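3-phosphoshikimate 1-carboxyvinyltransferase (Streptomyces sviceus, PDB 7M0O) probably catalyses the transfer of the enolpyruvyl group of phosphoenolpyruvate to shikimate-3-phosphate, a late step on the pathway to chorismate. Local coordinates at residues Phe229-Ala234 with Leu255-Val260; Met264-Ser269 with Thr275-Thr280; Leu286-Arg291 with Pro298-Ile303. One frame throughout, in Å; residues are numbered along the deposited sequence.

Interaction 1: Phe229-Ala234 with Leu255-Val260; sequences FFAAAA and LGFVDV
Phe-230 holds CG anti to its carbonyl carbon (chi1 -73°), and Val-258 holds CG1 in the corresponding position (chi1 -56°); together these torsions set a valine methyl over the face of the phenyl ring. The evidence for a CH-pi contact is the height and offset of that methyl: Val-258 CG1 lies 3.8 Å from the ring centroid of Phe-230, 30° off the ring normal. It is displaced toward one side of the ring, since its shortest approach, 3.4 Å, is from Val-258 CG1 to Phe-230 CD2. Leu-255 reaches the same side with one branch, its CD1 standing 3.9 Å from Phe-230 CE2 at an oblique angle. Leu-255 and Val-258, three residues apart in the chain, thus both meet the Phe-230 ring. A second, looser touch runs the other way: Ala-231 CB meets the edge of the Phe-257 ring near its plane, 4.1 Å from CE2 of Phe-257. No hydrogen bond crosses; the side chains that meet do so through apolar atoms, and 178 Å² is buried in all. The CA atoms of Phe-230 and Val-258, the nearest pair across the two segments, are 7.2 Å apart. Strand 274-278 lies against Phe-230 through Thr-275 and Val-277, while on helix 297-303 Thr-299 touches both Ala-231 and Phe-257, so the helix pair is packed between that strand and that helix.

Interaction 2: Met264-Ser269 with Thr275-Thr280; sequences MGAEVS and TTVRGT
Thr-275 CA approaches Ser-269 O at 3.3 Å, a CA-H...O contact in an antiparallel beta hairpin whose two short strand axes run 4.7 Å apart at 175°; Thr-275 OG1 is hydrogen-bonded to Leu-246 O. Thr-276 and Ser-269 form a hydrogen-bonded pair, and the bond from Ser-269 N to Thr-276 O is 2.8 Å long and almost straight (176°). Val-277 follows in a non-hydrogen-bonded pair with Val-268, their side chains side by side on the face that carries both toward helix 257-263, with Val-277 CG2 4.0 Å from Val-268 CG2. Arg-278 returns to a hydrogen-bonded pair with Glu-267, on the face shared by Thr-276 and Ser-269. There the salt bridge joins Arg-278 NH1 to Glu-267 OE1 at 2.8 Å, the oxygen lying at the guanidinium edge although the carboxylate plane is turned 69° from it. A leucine in place of this arginine would probably leave the Glu-267 carboxylate without its counter-charge and freer to turn. Thr-280, past the strand, sets its methyl across the Glu-267 side chain, CG2 standing 3.7 Å from Glu-267 CG. Its hydroxyl closes the open end of the hairpin: Thr-280 OG1 donates to the O of Gly-265, a Schellman glycine, over 2.9 Å from above the carbonyl plane.

Interaction 3: Leu286-Arg291 with Pro298-Ile303; sequences LTANMR and PTLAAI
Where Met-290 and Leu-300 meet, no ring or other flat group takes part, so the contact has no stacked faces or edges; the flat group that is held lies beside it, the amide of Asn-289. Asn-289 OD1 accepts at 3.0 Å from the backbone N of Arg-291, two residues on, which makes an Asx turn; the donor is tilted 19° from the carbonyl plane. ND2 of the same amide is bonded to Asp-315 OD2. With both ends gripped, the amide is fixed in rotation just where the strand gives way to loop.

The packing itself gathers on one methyl. Leu-300 has CG anti to its backbone N (chi1 178°), which extends the side chain from the helix toward the strand. Its CD2 then receives three partners: Met-290 SD at 3.8 Å, Ala-288 CB at 4.3 Å and Leu-286 CD1 at 4.4 Å, the last two being loose. Met-290 crosses Leu-300 obliquely, and its sulfur also stands 4.2 Å from Leu-300 CB, so it meets both the branch and the stem of the leucine. The turn about the CG-SD bond of Met-290 (chi3 82°) swings CE aside from the chain, and it is CE that touches Phe-257. Ile-313 on strand 311-314 touches Met-290 and Leu-300 alike. No hydrogen bond crosses, and only 129 Å² is buried.

Met-290 is about 7 Å from Asn-318, side chain to side chain, and Asn-318 probably binds shikimate-3-phosphate. A helix laid by apolar side chains on its preceding strand, with parallel strand 311-314 to follow, is characteristic of a beta-alpha-beta unit.

From the N terminus, helix 223-235 comes first; interaction 1 closes the 20-residue excursion through strand 240-244 by bringing 255-260 back against it. Helix 257-263 then leads into strand 267-270, and interaction 2 closes the hairpin, with three residues between its strands. After strand 274-278 the chain reaches strand 286-289, and interaction 3 closes the seven-residue connection from it to helix 297-303. The three loops lie in series; none encloses or crosses another. In space they touch: Phe-230 packs against Thr-275 and Val-277 of the hairpin, Phe-257 reaches Thr-299, and Met-264, which leads into the hairpin, lies against Leu-286 and Leu-300. Helices 223-235 and 257-263 thereby lie between the three-stranded sheet and the beta-alpha-beta unit.

Interaction 1: Phe229-Ala234 with Leu255-Val260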
loop_
_atom_site.group_PDB
_atom_site.type_symbol
_atom_site.label_atom_id
_atom_site.label_comp_id
_atom_site.label_asym_id
_atom_site.label_seq_id
_atom_site.Cartn_x
_atom_site.Cartn_y
_atom_site.Cartn_z
ATOM N N PHE A 229 -4.872 -12.427 -9.481
ATOM C CA PHE A 229 -4.283 -13.730 -9.748
ATOM C C PHE A 229 -5.053 -14.821 -9.003
ATOM O O PHE A 229 -5.325 -15.886 -9.568
ATOM C CB PHE A 229 -2.783 -13.685 -9.401
ATOM C CG PHE A 229 -1.998 -12.723 -10.279
ATOM C CD1 PHE A 229 -1.269 -13.183 -11.364
ATOM C CD2 PHE A 229 -2.065 -11.355 -10.066
ATOM C CE1 PHE A 229 -0.585 -12.294 -12.199
ATOM C CE2 PHE A 229 -1.413 -10.467 -10.901
ATOM C CZ PHE A 229 -0.661 -10.941 -11.975
ATOM N N PHE A 230 -5.505 -14.521 -7.780
ATOM C CA PHE A 230 -6.400 -15.419 -7.056
ATOM C C PHE A 230 -7.706 -15.643 -7.829
ATOM O O PHE A 230 -8.204 -16.772 -7.904
ATOM C CB PHE A 230 -6.707 -14.851 -5.666
ATOM C CG PHE A 230 -5.569 -14.932 -4.661
ATOM C CD1 PHE A 230 -4.713 -16.023 -4.598
ATOM C CD2 PHE A 230 -5.404 -13.920 -3.741
ATOM C CE1 PHE A 230 -3.692 -16.072 -3.629
ATOM C CE2 PHE A 230 -4.399 -13.966 -2.768
ATOM C CZ PHE A 230 -3.551 -15.042 -2.717
ATOM N N ALA A 231 -8.298 -14.571 -8.380
ATOM C CA ALA A 231 -9.545 -14.691 -9.141
ATOM C C ALA A 231 -9.376 -15.546 -10.394
ATOM O O ALA A 231 -10.262 -16.349 -10.732
ATOM C CB ALA A 231 -10.058 -13.305 -9.533
ATOM N N ALA A 232 -8.271 -15.362 -11.113
ATOM C CA ALA A 232 -7.993 -16.187 -12.291
ATOM C C ALA A 232 -7.988 -17.672 -11.933
ATOM O O ALA A 232 -8.527 -18.509 -12.676
ATOM C CB ALA A 232 -6.651 -15.775 -12.903
ATOM N N ALA A 233 -7.414 -18.020 -10.774
ATOM C CA ALA A 233 -7.392 -19.422 -10.369
ATOM C C ALA A 233 -8.791 -19.922 -10.026
ATOM O O ALA A 233 -9.161 -21.038 -10.393
ATOM C CB ALA A 233 -6.445 -19.613 -9.184
ATOM N N ALA A 234 -9.586 -19.111 -9.325
ATOM C CA ALA A 234 -10.926 -19.545 -8.922
ATOM C C ALA A 234 -11.818 -19.775 -10.136
ATOM O O ALA A 234 -12.704 -20.646 -10.119
ATOM C CB ALA A 234 -11.552 -18.498 -7.997
ATOM N N LEU A 255 -6.624 -9.228 1.446
ATOM C CA LEU A 255 -6.544 -10.692 1.444
ATOM C C LEU A 255 -7.911 -11.317 1.710
ATOM O O LEU A 255 -8.181 -12.426 1.245
ATOM C CB LEU A 255 -5.517 -11.197 2.471
ATOM C CG LEU A 255 -5.243 -12.712 2.381
ATOM C CD1 LEU A 255 -4.735 -13.088 0.992
ATOM C CD2 LEU A 255 -4.223 -13.170 3.403
ATOM N N GLY A 256 -8.795 -10.621 2.428
ATOM C CA GLY A 256 -10.151 -11.119 2.648
ATOM C C GLY A 256 -10.946 -11.384 1.377
ATOM O O GLY A 256 -12.005 -12.025 1.443
ATOM N N PHE A 257 -10.476 -10.907 0.226
ATOM C CA PHE A 257 -11.119 -11.268 -1.022
ATOM C C PHE A 257 -11.163 -12.786 -1.203
ATOM O O PHE A 257 -12.114 -13.316 -1.789
ATOM C CB PHE A 257 -10.403 -10.573 -2.188
ATOM C CG PHE A 257 -10.960 -10.918 -3.551
ATOM C CD1 PHE A 257 -12.203 -10.437 -3.949
ATOM C CD2 PHE A 257 -10.232 -11.702 -4.441
ATOM C CE1 PHE A 257 -12.710 -10.727 -5.198
ATOM C CE2 PHE A 257 -10.723 -12.010 -5.686
ATOM C CZ PHE A 257 -11.975 -11.534 -6.078
ATOM N N VAL A 258 -10.161 -13.518 -0.694
ATOM C CA VAL A 258 -10.166 -14.960 -0.958
ATOM C C VAL A 258 -11.260 -15.674 -0.174
ATOM O O VAL A 258 -11.675 -16.768 -0.567
ATOM C CB VAL A 258 -8.800 -15.630 -0.686
ATOM C CG1 VAL A 258 -7.690 -14.972 -1.491
ATOM C CG2 VAL A 258 -8.463 -15.657 0.811
ATOM N N ASP A 259 -11.740 -15.083 0.921
ATOM C CA ASP A 259 -12.867 -15.662 1.642
ATOM C C ASP A 259 -14.142 -15.594 0.807
ATOM O O ASP A 259 -14.998 -16.479 0.915
ATOM C CB ASP A 259 -13.050 -14.944 2.984
ATOM C CG ASP A 259 -11.854 -15.118 3.904
ATOM O OD1 ASP A 259 -11.292 -16.228 3.934
ATOM O OD2 ASP A 259 -11.468 -14.143 4.595
ATOM N N VAL A 260 -14.262 -14.567 -0.046
ATOM C CA VAL A 260 -15.351 -14.496 -1.024
ATOM C C VAL A 260 -15.206 -15.606 -2.060
ATOM O O VAL A 260 -16.178 -16.283 -2.410
ATOM C CB VAL A 260 -15.381 -13.109 -1.693
ATOM C CG1 VAL A 260 -16.515 -13.045 -2.717
ATOM C CG2 VAL A 260 -15.552 -11.996 -0.641
#

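Interaction 2: Met264-Ser269 with Thr275-Thr280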
loop_
_atom_site.group_PDB
_atom_site.type_symbol
_atom_site.label_atom_id
_atom_site.label_comp_id
_atom_site.label_asym_id
_atom_site.label_seq_id
_atom_site.Cartn_x
_atom_site.Cartn_y
_atom_site.Cartn_z
ATOM N N MET A 264 -17.762 -18.826 -3.079
ATOM C CA MET A 264 -18.183 -19.212 -4.419
ATOM C C MET A 264 -17.813 -20.652 -4.756
ATOM O O MET A 264 -18.206 -21.145 -5.816
ATOM C CB MET A 264 -17.578 -18.250 -5.451
ATOM C CG MET A 264 -17.910 -16.795 -5.152
ATOM S SD MET A 264 -17.281 -15.630 -6.378
ATOM C CE MET A 264 -18.519 -15.817 -7.674
ATOM N N GLY A 265 -17.036 -21.322 -3.913
ATOM C CA GLY A 265 -16.728 -22.728 -4.119
ATOM C C GLY A 265 -15.307 -23.032 -4.533
ATOM O O GLY A 265 -14.985 -24.210 -4.765
ATOM N N ALA A 266 -14.444 -22.021 -4.637
ATOM C CA ALA A 266 -13.025 -22.276 -4.850
ATOM C C ALA A 266 -12.438 -22.942 -3.613
ATOM O O ALA A 266 -12.958 -22.799 -2.506
ATOM C CB ALA A 266 -12.284 -20.968 -5.155
ATOM N N GLU A 267 -11.348 -23.696 -3.809
ATOM C CA GLU A 267 -10.589 -24.269 -2.697
ATOM C C GLU A 267 -9.555 -23.232 -2.260
ATOM O O GLU A 267 -8.650 -22.886 -3.027
ATOM C CB GLU A 267 -9.918 -25.582 -3.109
ATOM C CG GLU A 267 -10.846 -26.789 -3.075
ATOM C CD GLU A 267 -10.251 -28.026 -3.743
ATOM O OE1 GLU A 267 -9.061 -28.003 -4.125
ATOM O OE2 GLU A 267 -10.988 -29.024 -3.895
ATOM N N VAL A 268 -9.725 -22.693 -1.053
ATOM C CA VAL A 268 -8.878 -21.618 -0.558
ATOM C C VAL A 268 -8.190 -22.081 0.712
ATOM O O VAL A 268 -8.859 -22.416 1.698
ATOM C CB VAL A 268 -9.677 -20.341 -0.284
ATOM C CG1 VAL A 268 -8.763 -19.270 0.329
ATOM C CG2 VAL A 268 -10.316 -19.859 -1.572
ATOM N N SER A 269 -6.857 -22.051 0.707
ATOM C CA SER A 269 -6.065 -22.424 1.876
ATOM C C SER A 269 -5.194 -21.235 2.262
ATOM O O SER A 269 -4.269 -20.865 1.531
ATOM C CB SER A 269 -5.212 -23.666 1.610
ATOM O OG SER A 269 -4.560 -24.087 2.803
ATOM N N THR A 275 -0.791 -18.333 0.773
ATOM C CA THR A 275 -2.202 -18.579 0.479
ATOM C C THR A 275 -2.322 -19.221 -0.887
ATOM O O THR A 275 -1.780 -18.698 -1.863
ATOM C CB THR A 275 -3.029 -17.277 0.502
ATOM O OG1 THR A 275 -3.123 -16.809 1.847
ATOM C CG2 THR A 275 -4.473 -17.515 0.006
ATOM N N THR A 276 -3.070 -20.324 -0.966
ATOM C CA THR A 276 -3.292 -21.035 -2.219
ATOM C C THR A 276 -4.774 -21.001 -2.572
ATOM O O THR A 276 -5.617 -21.303 -1.723
ATOM C CB THR A 276 -2.818 -22.492 -2.108
ATOM O OG1 THR A 276 -1.423 -22.526 -1.760
ATOM C CG2 THR A 276 -3.024 -23.210 -3.432
ATOM N N VAL A 277 -5.096 -20.633 -3.821
ATOM C CA VAL A 277 -6.459 -20.713 -4.343
ATOM C C VAL A 277 -6.460 -21.702 -5.501
ATOM O O VAL A 277 -5.585 -21.646 -6.366
ATOM C CB VAL A 277 -6.975 -19.334 -4.790
ATOM C CG1 VAL A 277 -8.304 -19.479 -5.522
ATOM C CG2 VAL A 277 -7.136 -18.440 -3.562
ATOM N N ARG A 278 -7.419 -22.628 -5.498
ATOM C CA ARG A 278 -7.536 -23.627 -6.554
ATOM C C ARG A 278 -8.956 -23.605 -7.101
ATOM O O ARG A 278 -9.915 -23.716 -6.332
ATOM C CB ARG A 278 -7.192 -25.031 -6.032
ATOM C CG ARG A 278 -7.255 -26.115 -7.095
ATOM C CD ARG A 278 -6.929 -27.498 -6.511
ATOM N NE ARG A 278 -5.598 -27.527 -5.919
ATOM C CZ ARG A 278 -5.358 -27.499 -4.613
ATOM N NH1 ARG A 278 -6.366 -27.437 -3.746
ATOM N NH2 ARG A 278 -4.105 -27.524 -4.174
ATOM N N GLY A 279 -9.083 -23.477 -8.423
ATOM C CA GLY A 279 -10.399 -23.539 -9.053
ATOM C C GLY A 279 -10.962 -24.955 -9.046
ATOM O O GLY A 279 -10.248 -25.936 -9.265
ATOM N N THR A 280 -12.265 -25.057 -8.789
ATOM C CA THR A 280 -12.944 -26.347 -8.711
ATOM C C THR A 280 -13.946 -26.538 -9.834
ATOM O O THR A 280 -14.515 -27.628 -9.952
ATOM C CB THR A 280 -13.658 -26.505 -7.366
ATOM O OG1 THR A 280 -14.740 -25.575 -7.283
ATOM C CG2 THR A 280 -12.690 -26.262 -6.221
#

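Interaction 3: Leu286-Arg291 with Pro298-Ile303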
loop_
_atom_site.group_PDB
_atom_site.type_symbol
_atom_site.label_atom_id
_atom_site.label_comp_id
_atom_site.label_asym_id
_atom_site.label_seq_id
_atom_site.Cartn_x
_atom_site.Cartn_y
_atom_site.Cartn_z
ATOM N N LEU A 286 -23.700 -15.249 -5.246
ATOM C CA LEU A 286 -23.827 -14.873 -3.846
ATOM C C LEU A 286 -24.066 -13.375 -3.758
ATOM O O LEU A 286 -23.930 -12.641 -4.742
ATOM C CB LEU A 286 -22.590 -15.241 -3.016
ATOM C CG LEU A 286 -21.163 -15.004 -3.534
ATOM C CD1 LEU A 286 -20.845 -13.549 -3.825
ATOM C CD2 LEU A 286 -20.141 -15.582 -2.561
ATOM N N THR A 287 -24.409 -12.947 -2.553
ATOM C CA THR A 287 -24.367 -11.552 -2.147
ATOM C C THR A 287 -23.153 -11.352 -1.257
ATOM O O THR A 287 -22.947 -12.118 -0.313
ATOM C CB THR A 287 -25.633 -11.171 -1.387
ATOM O OG1 THR A 287 -26.752 -11.240 -2.273
ATOM C CG2 THR A 287 -25.499 -9.756 -0.829
ATOM N N ALA A 288 -22.362 -10.318 -1.541
ATOM C CA ALA A 288 -21.152 -10.047 -0.774
ATOM C C ALA A 288 -21.137 -8.584 -0.347
ATOM O O ALA A 288 -21.242 -7.682 -1.186
ATOM C CB ALA A 288 -19.902 -10.388 -1.594
ATOM N N ASN A 289 -21.017 -8.351 0.953
ATOM C CA ASN A 289 -20.771 -7.004 1.457
ATOM C C ASN A 289 -19.277 -6.738 1.332
ATOM O O ASN A 289 -18.473 -7.371 2.026
ATOM C CB ASN A 289 -21.251 -6.897 2.904
ATOM C CG ASN A 289 -21.013 -5.526 3.513
ATOM O OD1 ASN A 289 -19.958 -4.910 3.334
ATOM N ND2 ASN A 289 -21.999 -5.048 4.260
ATOM N N MET A 290 -18.888 -5.812 0.441
ATOM C CA MET A 290 -17.470 -5.552 0.201
ATOM C C MET A 290 -17.012 -4.186 0.715
ATOM O O MET A 290 -16.019 -3.638 0.227
ATOM C CB MET A 290 -17.155 -5.721 -1.291
ATOM C CG MET A 290 -17.383 -7.163 -1.765
ATOM S SD MET A 290 -16.834 -7.544 -3.472
ATOM C CE MET A 290 -15.075 -7.847 -3.248
ATOM N N ARG A 291 -17.715 -3.631 1.715
ATOM C CA ARG A 291 -17.352 -2.314 2.258
ATOM C C ARG A 291 -15.880 -2.240 2.656
ATOM O O ARG A 291 -15.182 -1.272 2.329
ATOM C CB ARG A 291 -18.231 -1.969 3.463
ATOM C CG ARG A 291 -17.854 -0.622 4.087
ATOM C CD ARG A 291 -18.748 -0.287 5.264
ATOM N NE ARG A 291 -19.014 -1.472 6.075
ATOM C CZ ARG A 291 -18.237 -1.895 7.062
ATOM N NH1 ARG A 291 -17.136 -1.224 7.378
ATOM N NH2 ARG A 291 -18.563 -2.990 7.735
ATOM N N PRO A 298 -14.150 -4.549 -8.100
ATOM C CA PRO A 298 -14.094 -4.815 -9.548
ATOM C C PRO A 298 -13.578 -6.202 -9.861
ATOM O O PRO A 298 -13.994 -6.785 -10.868
ATOM C CB PRO A 298 -13.162 -3.714 -10.090
ATOM C CG PRO A 298 -13.297 -2.574 -9.038
ATOM C CD PRO A 298 -13.418 -3.320 -7.730
ATOM N N THR A 299 -12.693 -6.749 -9.022
ATOM C CA THR A 299 -12.188 -8.095 -9.264
ATOM C C THR A 299 -13.325 -9.106 -9.260
ATOM O O THR A 299 -13.359 -10.025 -10.091
ATOM C CB THR A 299 -11.133 -8.454 -8.212
ATOM O OG1 THR A 299 -10.228 -7.356 -8.055
ATOM C CG2 THR A 299 -10.352 -9.689 -8.655
ATOM N N LEU A 300 -14.270 -8.957 -8.317
ATOM C CA LEU A 300 -15.434 -9.837 -8.292
ATOM C C LEU A 300 -16.386 -9.540 -9.449
ATOM O O LEU A 300 -16.933 -10.463 -10.060
ATOM C CB LEU A 300 -16.171 -9.704 -6.959
ATOM C CG LEU A 300 -17.441 -10.574 -6.867
ATOM C CD1 LEU A 300 -17.108 -12.037 -7.118
ATOM C CD2 LEU A 300 -18.174 -10.427 -5.523
ATOM N N ALA A 301 -16.628 -8.265 -9.736
ATOM C CA ALA A 301 -17.536 -7.928 -10.829
ATOM C C ALA A 301 -17.095 -8.566 -12.143
ATOM O O ALA A 301 -17.937 -8.971 -12.953
ATOM C CB ALA A 301 -17.623 -6.409 -10.975
ATOM N N ALA A 302 -15.790 -8.701 -12.351
ATOM C CA ALA A 302 -15.286 -9.174 -13.634
ATOM C C ALA A 302 -15.352 -10.694 -13.801
ATOM O O ALA A 302 -15.297 -11.164 -14.943
ATOM C CB ALA A 302 -13.853 -8.674 -13.840
ATOM N N ILE A 303 -15.476 -11.480 -12.723
ATOM C CA ILE A 303 -15.693 -12.929 -12.849
ATOM C C ILE A 303 -17.155 -13.313 -12.678
ATOM O O ILE A 303 -17.523 -14.458 -12.990
ATOM C CB ILE A 303 -14.814 -13.741 -11.863
ATOM C CG1 ILE A 303 -15.179 -13.429 -10.409
ATOM C CG2 ILE A 303 -13.340 -13.468 -12.138
ATOM C CD1 ILE A 303 -14.504 -14.342 -9.382
#